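Local coordinates for 3-oxo-glucose-6-phosphate:glutamate aminotransferase (Bacillus subtilis subsp. subtilis, PDB 4K2M), which catalyses the reversible, pyridoxal phosphate-dependent transamination of 3-dehydro-glucose 6-phosphate with glutamate to give kanosamine 6-phosphate, a step of antibiotic biosynthesis, at residues V69-V74 / Q376-Y381; H351-K356 / L415-S420; V74-T79 / S420-E425. All blocks are in the same frame, centred on the assembly; numbering follows the deposited sequence.

The three contacts lie on the same side of the chain's centre and touch one another. Interaction 2 is the core one: every residue that touches is buried, and leucine, isoleucine and phenylalanine side chains share the work with one backbone hydrogen bond and two bridging waters. Interactions 1 and 3 are partly buried and lie nearer the surface. Both use the loop before helix 80-93 and share V74. Interaction 1 combines backbone bonds with aromatic packing beside the external aldimine O1G. Interaction 3 is mainly ionic, at the start of helix 423-441. Interactions 2 and 3 share S420, and the hydroxyl end of Y418 packs on R76.

Interaction 1. Residues V69-V74 / Q376-Y381; sequences VPFLPV and QTDVYY. With O1G (3-deoxy-3-[(E)-({3-hydroxy-2-methyl-5-[(phosphonooxy)methyl]pyridin-4-yl}methylidene)amino]-6-O-phosphono-alpha-D-gluco pyranose), chain C; EDO (1,2-ethanediol), chain E.
F71 fills the space beside Q376, D378 and Y380, where two irregular loops of this aspartate aminotransferase fold meet at the edge of the active site. The packing is tight round the F71 ring. CB of D378 sits over one face as a CH-pi contact, 4.0 Å from the ring centroid and 1° off the normal. The carbonyl O of Q376 lies at the ring edge. On the Y380 side, F71 CE2 comes within 3.5 Å of Y380 CE1, and the two planes are 34° apart, an oblique meeting. H414 of strand 412-415 also packs on F71.

The Q376 side is more open. Its N donates to V69 O at 2.9 Å. Its side chain is extended, with CG anti to the backbone N (chi1 172°), and this carries OE1 back to the other loop. There OE1 accepts from F71 N in a nearly straight bond of 2.9 Å. A water bridges the same OE1 to L72 N, so OE1 serves F71 N directly and L72 N through the water.

An ethanediol, probably from the crystallisation liquor, covers one face of the Y380 ring and donates to D378 OD2. Y381, a substrate-binding residue after a cis peptide bond, reaches the ligand O1G. Its OH is 2.6 Å from the sugar hydroxyl O2, in a hydrogen bond that either could donate.

Interaction 2. Residues H351-K356 / L415-S420; sequences HLFPIK and LPLYPS. With EDO (1,2-ethanediol), chain D.
F353 and L417 both hold CG anti to the backbone N (chi1 -174° and -163°), and this brings CB and the ring of F353 alongside the CD1 branch of L417. L415 is set differently, with CG anti to the carbonyl carbon, and its CD1 branch lies between F353 and I355. The three side chains of L415, L417 and F353 form the main apolar patch. L417 CD1 touches F353 CB at 3.7 Å and continues along the CD1 side of the ring. L415 CD1 lies 4.0 Å from F353 CD2, at the opposite flank of the ring but on the same side of its plane. Both methyls approach the ring obliquely. I355 crosses L415 at about a right angle, and its CG2 reaches L415 CD1.

One direct backbone bond joins the segments where strands 353-356 and 412-415 adjoin. L415 N donates to F353 O at 3.1 Å. Past this bond the chains diverge, and water takes over. One water accepts from F353 N and donates to L415 O, at 2.6 Å from that oxygen. A second lies 2.9 Å from H351 O and 2.7 Å from L417 O.

Y326 of helix 312-329 packs on F353 and L415, and L433 of helix 423-441 packs on I355. H351 points the other way, toward the cofactor site. Its ND1 is hydrogen-bonded to N250, and its side chain packs on Q227, a pyridoxal phosphate-binding residue.

The chemistry is thus divided. Branched aliphatic side chains and one ring make up the apolar side, while the water on F353 N and L415 O satisfies polar backbone atoms where the chains separate.

Interaction 3. Residues V74-T79 / S420-E425; sequences VDRLIT and SFTLEE
R76 and E425 meet from opposite directions in a salt bridge that ties the loop before helix 80-93 to the first turn of helix 423-441. The grip is end-on and bidentate. NH2 of R76 donates to E425 OE1 at 2.7 Å, and NH1 of R76 donates to E425 OE2 at 2.9 Å. Both bonds are nearly straight and use the syn sides of the carboxylate. The two flat groups are almost coplanar, 22° apart. A bend of the R76 chain at chi3 (60°) lets NH1 and NH2 face the carboxylate end-on.

Among the other hydrogen bonds, R76 NH2 also donates to S420 O at 3.0 Å, tilted from the carbonyl plane. T422 is the N-cap of the helix and forms a capping box with E425. E425 N donates to T422 OG1, and T422 N donates back to E425 OE1. T422 OG1 also donates to that oxygen, on its anti side, at 2.7 Å.

Water links the backbones on the S420 side. One molecule donates to R76 O and accepts from S420 N.

Van der Waals contact is slight. The T422 CG2 methyl lies 3.7 Å from the R76 NH2 nitrogen, and the T79 CG2 methyl approaches the S420 OG hydroxyl.

E425 OE1 therefore takes three donors: R76 NH2, T422 N and T422 OG1. This would favour the charged carboxylate, and it couples the helix cap directly to the salt bridge.

Interaction 1. Residues V69-V74 / Q376-Y381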
loop_
_atom_site.group_PDB
_atom_site.type_symbol
_atom_site.label_atom_id
_atom_site.label_comp_id
_atom_site.label_asym_id
_atom_site.label_seq_id
_atom_site.Cartn_x
_atom_site.Cartn_y
_atom_site.Cartn_z
ATOM N N VAL A 69 -23.192 -23.018 -4.150
ATOM C CA VAL A 69 -22.121 -22.549 -5.013
ATOM C C VAL A 69 -21.874 -21.085 -4.671
ATOM O O VAL A 69 -22.621 -20.207 -5.107
ATOM C CB VAL A 69 -22.505 -22.640 -6.498
ATOM C CG1 VAL A 69 -21.367 -22.136 -7.378
ATOM C CG2 VAL A 69 -22.857 -24.076 -6.896
ATOM N N PRO A 70 -20.849 -20.823 -3.852
ATOM C CA PRO A 70 -20.449 -19.441 -3.564
ATOM C C PRO A 70 -19.948 -18.769 -4.829
ATOM O O PRO A 70 -19.372 -19.426 -5.692
ATOM C CB PRO A 70 -19.295 -19.603 -2.569
ATOM C CG PRO A 70 -19.396 -21.004 -2.056
ATOM C CD PRO A 70 -20.019 -21.812 -3.138
ATOM N N PHE A 71 -20.169 -17.467 -4.956
ATOM C CA PHE A 71 -19.717 -16.766 -6.143
ATOM C C PHE A 71 -18.187 -16.686 -6.207
ATOM O O PHE A 71 -17.576 -16.922 -7.257
ATOM C CB PHE A 71 -20.321 -15.354 -6.179
ATOM C CG PHE A 71 -19.886 -14.559 -7.370
ATOM C CD1 PHE A 71 -20.505 -14.735 -8.606
ATOM C CD2 PHE A 71 -18.846 -13.636 -7.263
ATOM C CE1 PHE A 71 -20.089 -14.004 -9.715
ATOM C CE2 PHE A 71 -18.426 -12.919 -8.355
ATOM C CZ PHE A 71 -19.049 -13.093 -9.591
ATOM N N LEU A 72 -17.561 -16.337 -5.090
ATOM C CA LEU A 72 -16.113 -16.139 -5.083
ATOM C C LEU A 72 -15.549 -16.381 -3.695
ATOM O O LEU A 72 -15.265 -15.435 -2.960
ATOM C CB LEU A 72 -15.752 -14.719 -5.554
ATOM C CG LEU A 72 -14.255 -14.473 -5.798
ATOM C CD1 LEU A 72 -13.764 -15.271 -7.007
ATOM C CD2 LEU A 72 -13.975 -12.984 -5.978
ATOM N N PRO A 73 -15.361 -17.659 -3.340
ATOM C CA PRO A 73 -14.790 -18.035 -2.041
ATOM C C PRO A 73 -13.291 -17.728 -2.050
ATOM O O PRO A 73 -12.521 -18.414 -2.732
ATOM C CB PRO A 73 -15.062 -19.548 -1.958
ATOM C CG PRO A 73 -15.194 -19.996 -3.378
ATOM C CD PRO A 73 -15.665 -18.825 -4.193
ATOM N N VAL A 74 -12.875 -16.697 -1.315
ATOM C CA VAL A 74 -11.508 -16.211 -1.456
ATOM C C VAL A 74 -10.468 -17.221 -1.031
ATOM O O VAL A 74 -9.313 -17.122 -1.445
ATOM C CB VAL A 74 -11.261 -14.865 -0.716
ATOM C CG1 VAL A 74 -12.165 -13.798 -1.281
ATOM C CG2 VAL A 74 -11.445 -15.025 0.804
ATOM N N GLN A 376 -25.015 -18.688 -5.849
ATOM C CA GLN A 376 -24.801 -17.254 -5.632
ATOM C C GLN A 376 -24.275 -16.580 -6.895
ATOM O O GLN A 376 -23.341 -17.065 -7.541
ATOM C CB GLN A 376 -23.835 -17.042 -4.454
ATOM C CG GLN A 376 -23.394 -15.595 -4.247
ATOM C CD GLN A 376 -22.506 -15.396 -3.014
ATOM O OE1 GLN A 376 -21.536 -16.133 -2.787
ATOM N NE2 GLN A 376 -22.837 -14.383 -2.215
ATOM N N THR A 377 -24.916 -15.482 -7.262
ATOM C CA THR A 377 -24.493 -14.671 -8.399
ATOM C C THR A 377 -24.247 -13.269 -7.856
ATOM O O THR A 377 -24.461 -13.006 -6.665
ATOM C CB THR A 377 -25.552 -14.643 -9.517
ATOM O OG1 THR A 377 -26.817 -14.244 -8.967
ATOM C CG2 THR A 377 -25.693 -16.030 -10.167
ATOM N N ASP A 378 -23.794 -12.364 -8.708
ATOM C CA ASP A 378 -23.499 -11.017 -8.241
ATOM C C ASP A 378 -23.598 -10.046 -9.398
ATOM O O ASP A 378 -23.703 -10.447 -10.562
ATOM C CB ASP A 378 -22.095 -10.961 -7.636
ATOM C CG ASP A 378 -21.969 -9.925 -6.538
ATOM O OD1 ASP A 378 -22.831 -9.025 -6.457
ATOM O OD2 ASP A 378 -20.993 -10.009 -5.765
ATOM N N VAL A 379 -23.558 -8.758 -9.076
ATOM C CA VAL A 379 -23.579 -7.722 -10.105
ATOM C C VAL A 379 -22.425 -6.757 -9.845
ATOM O O VAL A 379 -22.464 -5.983 -8.895
ATOM C CB VAL A 379 -24.937 -6.984 -10.134
ATOM C CG1 VAL A 379 -24.888 -5.764 -11.093
ATOM C CG2 VAL A 379 -26.058 -7.933 -10.574
ATOM N N TYR A 380 -21.375 -6.839 -10.660
ATOM C CA TYR A 380 -20.250 -5.893 -10.570
ATOM C C TYR A 380 -20.515 -4.784 -11.583
ATOM O O TYR A 380 -20.396 -5.031 -12.796
ATOM C CB TYR A 380 -18.937 -6.615 -10.940
ATOM C CG TYR A 380 -18.368 -7.541 -9.869
ATOM C CD1 TYR A 380 -19.100 -8.621 -9.381
ATOM C CD2 TYR A 380 -17.076 -7.352 -9.379
ATOM C CE1 TYR A 380 -18.570 -9.463 -8.396
ATOM C CE2 TYR A 380 -16.531 -8.195 -8.422
ATOM C CZ TYR A 380 -17.287 -9.248 -7.929
ATOM O OH TYR A 380 -16.744 -10.075 -6.966
ATOM N N TYR A 381 -20.855 -3.560 -11.156
ATOM C CA TYR A 381 -20.910 -3.091 -9.771
ATOM C C TYR A 381 -22.303 -2.507 -9.556
ATOM O O TYR A 381 -23.006 -2.215 -10.520
ATOM C CB TYR A 381 -19.813 -2.025 -9.547
ATOM C CG TYR A 381 -18.455 -2.651 -9.780
ATOM C CD1 TYR A 381 -17.784 -3.279 -8.747
ATOM C CD2 TYR A 381 -17.892 -2.693 -11.056
ATOM C CE1 TYR A 381 -16.553 -3.910 -8.960
ATOM C CE2 TYR A 381 -16.665 -3.326 -11.283
ATOM C CZ TYR A 381 -16.007 -3.925 -10.228
ATOM O OH TYR A 381 -14.789 -4.551 -10.431
HETATM P P O1G C . -6.745 -1.922 -6.869
HETATM C C3A O1G C . -10.796 -2.589 -10.980
HETATM O O3 O1G C . -11.607 -3.674 -10.961
HETATM C C1 O1G C . -13.545 -5.567 -6.071
HETATM N "N1'" O1G C . -9.878 -0.696 -12.061
HETATM C C2 O1G C . -13.019 -4.880 -7.333
HETATM O O2 O1G C . -13.556 -5.705 -8.422
HETATM C C9A O1G C . -10.703 -1.754 -12.099
HETATM C C2A O1G C . -11.490 -1.998 -13.375
HETATM C C3 O1G C . -11.484 -4.793 -7.396
HETATM N "N3'" O1G C . -11.213 -3.879 -8.520
HETATM O O1 O1G C . -13.279 -6.978 -6.080
HETATM C C4 O1G C . -10.874 -4.316 -6.063
HETATM O O4 O1G C . -9.510 -4.765 -6.194
HETATM C C4A O1G C . -10.050 -2.328 -9.845
HETATM C C4B O1G C . -10.149 -3.178 -8.641
HETATM C C5 O1G C . -11.480 -5.151 -4.936
HETATM O O5 O1G C . -12.907 -5.028 -4.905
HETATM C C5A O1G C . -9.206 -1.220 -9.831
HETATM C C5T O1G C . -8.312 -0.768 -8.665
HETATM C C6 O1G C . -11.126 -4.661 -3.559
HETATM C C6A O1G C . -9.148 -0.416 -10.959
HETATM O OP1 O1G C . -6.500 -0.495 -6.429
HETATM O OP2 O1G C . -5.486 -2.702 -7.050
HETATM O OP3 O1G C . -7.842 -2.605 -6.019
HETATM O OP4 O1G C . -7.330 -1.795 -8.396
HETATM O O6 O1G C . -11.440 -5.519 -2.529
HETATM P "P'" O1G C . -10.516 -5.598 -1.216
HETATM O OP6 O1G C . -9.165 -6.082 -1.697
HETATM O OP7 O1G C . -10.478 -4.233 -0.567
HETATM O OP8 O1G C . -11.258 -6.637 -0.370
HETATM C C1 EDO E . -18.853 -6.323 -6.498
HETATM O O1 EDO E . -18.100 -5.912 -5.349
HETATM C C2 EDO E . -20.310 -6.552 -6.091
HETATM O O2 EDO E . -20.316 -7.468 -4.992
HETATM O O HOH W 1 -18.758 -15.476 -2.556
#

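Interaction 2. Residues H351-K356 / L415-S420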
loop_
_atom_site.group_PDB
_atom_site.type_symbol
_atom_site.label_atom_id
_atom_site.label_comp_id
_atom_site.label_asym_id
_atom_site.label_seq_id
_atom_site.Cartn_x
_atom_site.Cartn_y
_atom_site.Cartn_z
ATOM N N HIS A 351 -12.082 -12.265 -16.480
ATOM C CA HIS A 351 -11.983 -11.979 -15.059
ATOM C C HIS A 351 -13.352 -12.149 -14.383
ATOM O O HIS A 351 -13.458 -12.697 -13.282
ATOM C CB HIS A 351 -11.480 -10.555 -14.830
ATOM C CG HIS A 351 -11.454 -10.175 -13.386
ATOM N ND1 HIS A 351 -10.644 -10.808 -12.469
ATOM C CD2 HIS A 351 -12.162 -9.254 -12.692
ATOM C CE1 HIS A 351 -10.843 -10.282 -11.272
ATOM N NE2 HIS A 351 -11.759 -9.339 -11.379
ATOM N N LEU A 352 -14.392 -11.644 -15.048
ATOM C CA LEU A 352 -15.778 -11.828 -14.631
ATOM C C LEU A 352 -16.550 -12.321 -15.840
ATOM O O LEU A 352 -16.135 -12.075 -16.973
ATOM C CB LEU A 352 -16.363 -10.511 -14.085
ATOM C CG LEU A 352 -15.793 -10.120 -12.707
ATOM C CD1 LEU A 352 -15.744 -8.588 -12.482
ATOM C CD2 LEU A 352 -16.567 -10.800 -11.573
ATOM N N PHE A 353 -17.664 -13.018 -15.607
ATOM C CA PHE A 353 -18.437 -13.616 -16.698
ATOM C C PHE A 353 -19.846 -13.046 -16.683
ATOM O O PHE A 353 -20.685 -13.472 -15.877
ATOM C CB PHE A 353 -18.519 -15.147 -16.568
ATOM C CG PHE A 353 -19.194 -15.792 -17.744
ATOM C CD1 PHE A 353 -18.452 -16.132 -18.872
ATOM C CD2 PHE A 353 -20.580 -16.002 -17.753
ATOM C CE1 PHE A 353 -19.068 -16.685 -19.997
ATOM C CE2 PHE A 353 -21.205 -16.570 -18.872
ATOM C CZ PHE A 353 -20.441 -16.900 -19.999
ATOM N N PRO A 354 -20.108 -12.071 -17.557
ATOM C CA PRO A 354 -21.420 -11.412 -17.541
ATOM C C PRO A 354 -22.386 -11.981 -18.557
ATOM O O PRO A 354 -22.042 -12.157 -19.741
ATOM C CB PRO A 354 -21.086 -9.966 -17.918
ATOM C CG PRO A 354 -19.886 -10.091 -18.820
ATOM C CD PRO A 354 -19.117 -11.337 -18.366
ATOM N N ILE A 355 -23.598 -12.280 -18.098
ATOM C CA ILE A 355 -24.696 -12.526 -19.025
ATOM C C ILE A 355 -25.663 -11.368 -18.858
ATOM O O ILE A 355 -25.520 -10.564 -17.938
ATOM C CB ILE A 355 -25.411 -13.859 -18.762
ATOM C CG1 ILE A 355 -26.148 -13.829 -17.426
ATOM C CG2 ILE A 355 -24.416 -15.040 -18.789
ATOM C CD1 ILE A 355 -26.965 -15.099 -17.159
ATOM N N LYS A 356 -26.632 -11.236 -19.754
ATOM C CA LYS A 356 -27.681 -10.238 -19.521
ATOM C C LYS A 356 -29.024 -10.945 -19.454
ATOM O O LYS A 356 -29.284 -11.857 -20.244
ATOM C CB LYS A 356 -27.667 -9.152 -20.607
ATOM C CG LYS A 356 -26.421 -8.256 -20.582
ATOM C CD LYS A 356 -26.230 -7.478 -21.904
ATOM C CE LYS A 356 -27.223 -6.363 -22.090
ATOM N NZ LYS A 356 -27.030 -5.673 -23.426
ATOM N N LEU A 415 -21.885 -14.675 -13.340
ATOM C CA LEU A 415 -21.922 -16.065 -12.911
ATOM C C LEU A 415 -20.565 -16.431 -12.324
ATOM O O LEU A 415 -19.553 -15.881 -12.756
ATOM C CB LEU A 415 -22.204 -16.958 -14.116
ATOM C CG LEU A 415 -23.456 -16.608 -14.909
ATOM C CD1 LEU A 415 -23.656 -17.714 -15.942
ATOM C CD2 LEU A 415 -24.665 -16.497 -13.987
ATOM N N PRO A 416 -20.528 -17.367 -11.360
ATOM C CA PRO A 416 -19.239 -17.737 -10.757
ATOM C C PRO A 416 -18.209 -18.167 -11.803
ATOM O O PRO A 416 -18.537 -18.957 -12.699
ATOM C CB PRO A 416 -19.602 -18.935 -9.869
ATOM C CG PRO A 416 -21.029 -18.668 -9.480
ATOM C CD PRO A 416 -21.660 -18.064 -10.712
ATOM N N LEU A 417 -16.989 -17.633 -11.709
ATOM C CA LEU A 417 -15.912 -18.023 -12.628
ATOM C C LEU A 417 -14.563 -17.636 -12.011
ATOM O O LEU A 417 -14.256 -16.460 -11.833
ATOM C CB LEU A 417 -16.102 -17.404 -14.021
ATOM C CG LEU A 417 -15.281 -18.066 -15.155
ATOM C CD1 LEU A 417 -15.853 -17.754 -16.545
ATOM C CD2 LEU A 417 -13.802 -17.657 -15.117
ATOM N N TYR A 418 -13.761 -18.637 -11.675
ATOM C CA TYR A 418 -12.416 -18.371 -11.185
ATOM C C TYR A 418 -11.662 -19.670 -11.407
ATOM O O TYR A 418 -12.293 -20.716 -11.612
ATOM C CB TYR A 418 -12.438 -17.913 -9.711
ATOM C CG TYR A 418 -13.147 -18.886 -8.784
ATOM C CD1 TYR A 418 -12.437 -19.852 -8.078
ATOM C CD2 TYR A 418 -14.526 -18.824 -8.614
ATOM C CE1 TYR A 418 -13.084 -20.754 -7.232
ATOM C CE2 TYR A 418 -15.182 -19.720 -7.771
ATOM C CZ TYR A 418 -14.453 -20.680 -7.096
ATOM O OH TYR A 418 -15.108 -21.560 -6.262
ATOM N N PRO A 419 -10.322 -19.626 -11.420
ATOM C CA PRO A 419 -9.622 -20.835 -11.908
ATOM C C PRO A 419 -9.859 -22.115 -11.102
ATOM O O PRO A 419 -9.874 -23.195 -11.709
ATOM C CB PRO A 419 -8.143 -20.440 -11.849
ATOM C CG PRO A 419 -8.143 -18.967 -11.929
ATOM C CD PRO A 419 -9.396 -18.496 -11.216
ATOM N N SER A 420 -10.039 -22.016 -9.789
ATOM C CA SER A 420 -10.272 -23.215 -8.971
ATOM C C SER A 420 -11.740 -23.629 -8.849
ATOM O O SER A 420 -12.079 -24.526 -8.065
ATOM C CB SER A 420 -9.653 -23.065 -7.578
ATOM O OG SER A 420 -8.241 -23.115 -7.651
HETATM C C1 EDO D . -23.507 -10.506 -22.443
HETATM O O1 EDO D . -22.201 -10.401 -21.879
HETATM C C2 EDO D . -23.683 -9.371 -23.456
HETATM O O2 EDO D . -22.704 -9.518 -24.486
HETATM O O HOH W 2 -15.565 -14.099 -11.910
HETATM O O HOH W 3 -18.187 -13.645 -12.926
#

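Interaction 3. Residues V74-T79 / S420-E425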
loop_
_atom_site.group_PDB
_atom_site.type_symbol
_atom_site.label_atom_id
_atom_site.label_comp_id
_atom_site.label_asym_id
_atom_site.label_seq_id
_atom_site.Cartn_x
_atom_site.Cartn_y
_atom_site.Cartn_z
ATOM N N VAL A 74 -12.875 -16.697 -1.315
ATOM C CA VAL A 74 -11.508 -16.211 -1.456
ATOM C C VAL A 74 -10.468 -17.221 -1.031
ATOM O O VAL A 74 -9.313 -17.122 -1.445
ATOM C CB VAL A 74 -11.261 -14.865 -0.716
ATOM C CG1 VAL A 74 -12.165 -13.798 -1.281
ATOM C CG2 VAL A 74 -11.445 -15.025 0.804
ATOM N N ASP A 75 -10.866 -18.191 -0.206
ATOM C CA ASP A 75 -9.924 -19.207 0.233
ATOM C C ASP A 75 -9.526 -20.099 -0.935
ATOM O O ASP A 75 -8.439 -20.678 -0.947
ATOM C CB ASP A 75 -10.504 -20.043 1.389
ATOM C CG ASP A 75 -11.791 -20.747 1.009
ATOM O OD1 ASP A 75 -12.780 -20.055 0.697
ATOM O OD2 ASP A 75 -11.813 -21.996 1.022
ATOM N N ARG A 76 -10.392 -20.186 -1.936
ATOM C CA ARG A 76 -10.107 -21.028 -3.082
ATOM C C ARG A 76 -9.382 -20.301 -4.207
ATOM O O ARG A 76 -9.012 -20.912 -5.210
ATOM C CB ARG A 76 -11.398 -21.698 -3.572
ATOM C CG ARG A 76 -11.913 -22.735 -2.575
ATOM C CD ARG A 76 -13.285 -23.259 -2.970
ATOM N NE ARG A 76 -13.298 -23.896 -4.288
ATOM C CZ ARG A 76 -14.419 -24.203 -4.935
ATOM N NH1 ARG A 76 -15.597 -23.924 -4.375
ATOM N NH2 ARG A 76 -14.360 -24.758 -6.141
ATOM N N LEU A 77 -9.151 -19.004 -4.037
ATOM C CA LEU A 77 -8.397 -18.258 -5.035
ATOM C C LEU A 77 -6.893 -18.472 -4.875
ATOM O O LEU A 77 -6.102 -18.032 -5.709
ATOM C CB LEU A 77 -8.725 -16.764 -4.975
ATOM C CG LEU A 77 -10.125 -16.400 -5.446
ATOM C CD1 LEU A 77 -10.362 -14.897 -5.322
ATOM C CD2 LEU A 77 -10.310 -16.849 -6.883
ATOM N N ILE A 78 -6.492 -19.144 -3.804
ATOM C CA ILE A 78 -5.082 -19.446 -3.630
ATOM C C ILE A 78 -4.979 -20.940 -3.343
ATOM O O ILE A 78 -5.666 -21.443 -2.464
ATOM C CB ILE A 78 -4.427 -18.564 -2.533
ATOM C CG1 ILE A 78 -2.915 -18.812 -2.474
ATOM C CG2 ILE A 78 -5.073 -18.784 -1.161
ATOM C CD1 ILE A 78 -2.198 -18.005 -1.371
ATOM N N THR A 79 -4.165 -21.654 -4.118
ATOM C CA THR A 79 -4.095 -23.122 -4.002
ATOM C C THR A 79 -3.099 -23.555 -2.949
ATOM O O THR A 79 -2.271 -22.750 -2.505
ATOM C CB THR A 79 -3.709 -23.772 -5.344
ATOM O OG1 THR A 79 -2.373 -23.382 -5.696
ATOM C CG2 THR A 79 -4.673 -23.327 -6.439
ATOM N N SER A 420 -10.039 -22.016 -9.789
ATOM C CA SER A 420 -10.272 -23.215 -8.971
ATOM C C SER A 420 -11.740 -23.629 -8.849
ATOM O O SER A 420 -12.079 -24.526 -8.065
ATOM C CB SER A 420 -9.653 -23.065 -7.578
ATOM O OG SER A 420 -8.241 -23.115 -7.651
ATOM N N PHE A 421 -12.602 -22.981 -9.622
ATOM C CA PHE A 421 -14.014 -23.335 -9.678
ATOM C C PHE A 421 -14.113 -24.749 -10.255
ATOM O O PHE A 421 -13.314 -25.126 -11.118
ATOM C CB PHE A 421 -14.694 -22.346 -10.605
ATOM C CG PHE A 421 -16.200 -22.394 -10.589
ATOM C CD1 PHE A 421 -16.906 -22.395 -9.388
ATOM C CD2 PHE A 421 -16.903 -22.349 -11.788
ATOM C CE1 PHE A 421 -18.311 -22.390 -9.387
ATOM C CE2 PHE A 421 -18.305 -22.333 -11.800
ATOM C CZ PHE A 421 -19.003 -22.358 -10.594
ATOM N N THR A 422 -15.068 -25.549 -9.790
ATOM C CA THR A 422 -15.174 -26.916 -10.307
ATOM C C THR A 422 -16.235 -26.987 -11.383
ATOM O O THR A 422 -17.177 -26.192 -11.396
ATOM C CB THR A 422 -15.477 -27.961 -9.207
ATOM O OG1 THR A 422 -16.757 -27.693 -8.624
ATOM C CG2 THR A 422 -14.419 -27.939 -8.123
ATOM N N LEU A 423 -16.095 -27.945 -12.291
ATOM C CA LEU A 423 -17.082 -28.086 -13.354
ATOM C C LEU A 423 -18.406 -28.597 -12.806
ATOM O O LEU A 423 -19.466 -28.260 -13.325
ATOM C CB LEU A 423 -16.570 -29.013 -14.443
ATOM C CG LEU A 423 -15.262 -28.587 -15.083
ATOM C CD1 LEU A 423 -14.905 -29.565 -16.211
ATOM C CD2 LEU A 423 -15.357 -27.173 -15.619
ATOM N N GLU A 424 -18.357 -29.394 -11.745
ATOM C CA GLU A 424 -19.600 -29.849 -11.129
ATOM C C GLU A 424 -20.386 -28.706 -10.462
ATOM O O GLU A 424 -21.618 -28.684 -10.503
ATOM C CB GLU A 424 -19.360 -31.022 -10.163
ATOM C CG GLU A 424 -18.456 -30.722 -8.968
ATOM C CD GLU A 424 -16.994 -31.107 -9.214
ATOM O OE1 GLU A 424 -16.584 -31.216 -10.391
ATOM O OE2 GLU A 424 -16.255 -31.293 -8.221
ATOM N N GLU A 425 -19.689 -27.738 -9.872
ATOM C CA GLU A 425 -20.374 -26.521 -9.435
ATOM C C GLU A 425 -20.941 -25.764 -10.630
ATOM O O GLU A 425 -22.059 -25.243 -10.579
ATOM C CB GLU A 425 -19.419 -25.604 -8.690
ATOM C CG GLU A 425 -19.053 -26.039 -7.293
ATOM C CD GLU A 425 -17.880 -25.233 -6.762
ATOM O OE1 GLU A 425 -16.742 -25.419 -7.255
ATOM O OE2 GLU A 425 -18.095 -24.403 -5.858
HETATM O O HOH W 4 -8.751 -19.909 -8.098
HETATM O O HOH W 5 -8.413 -23.684 -4.472
#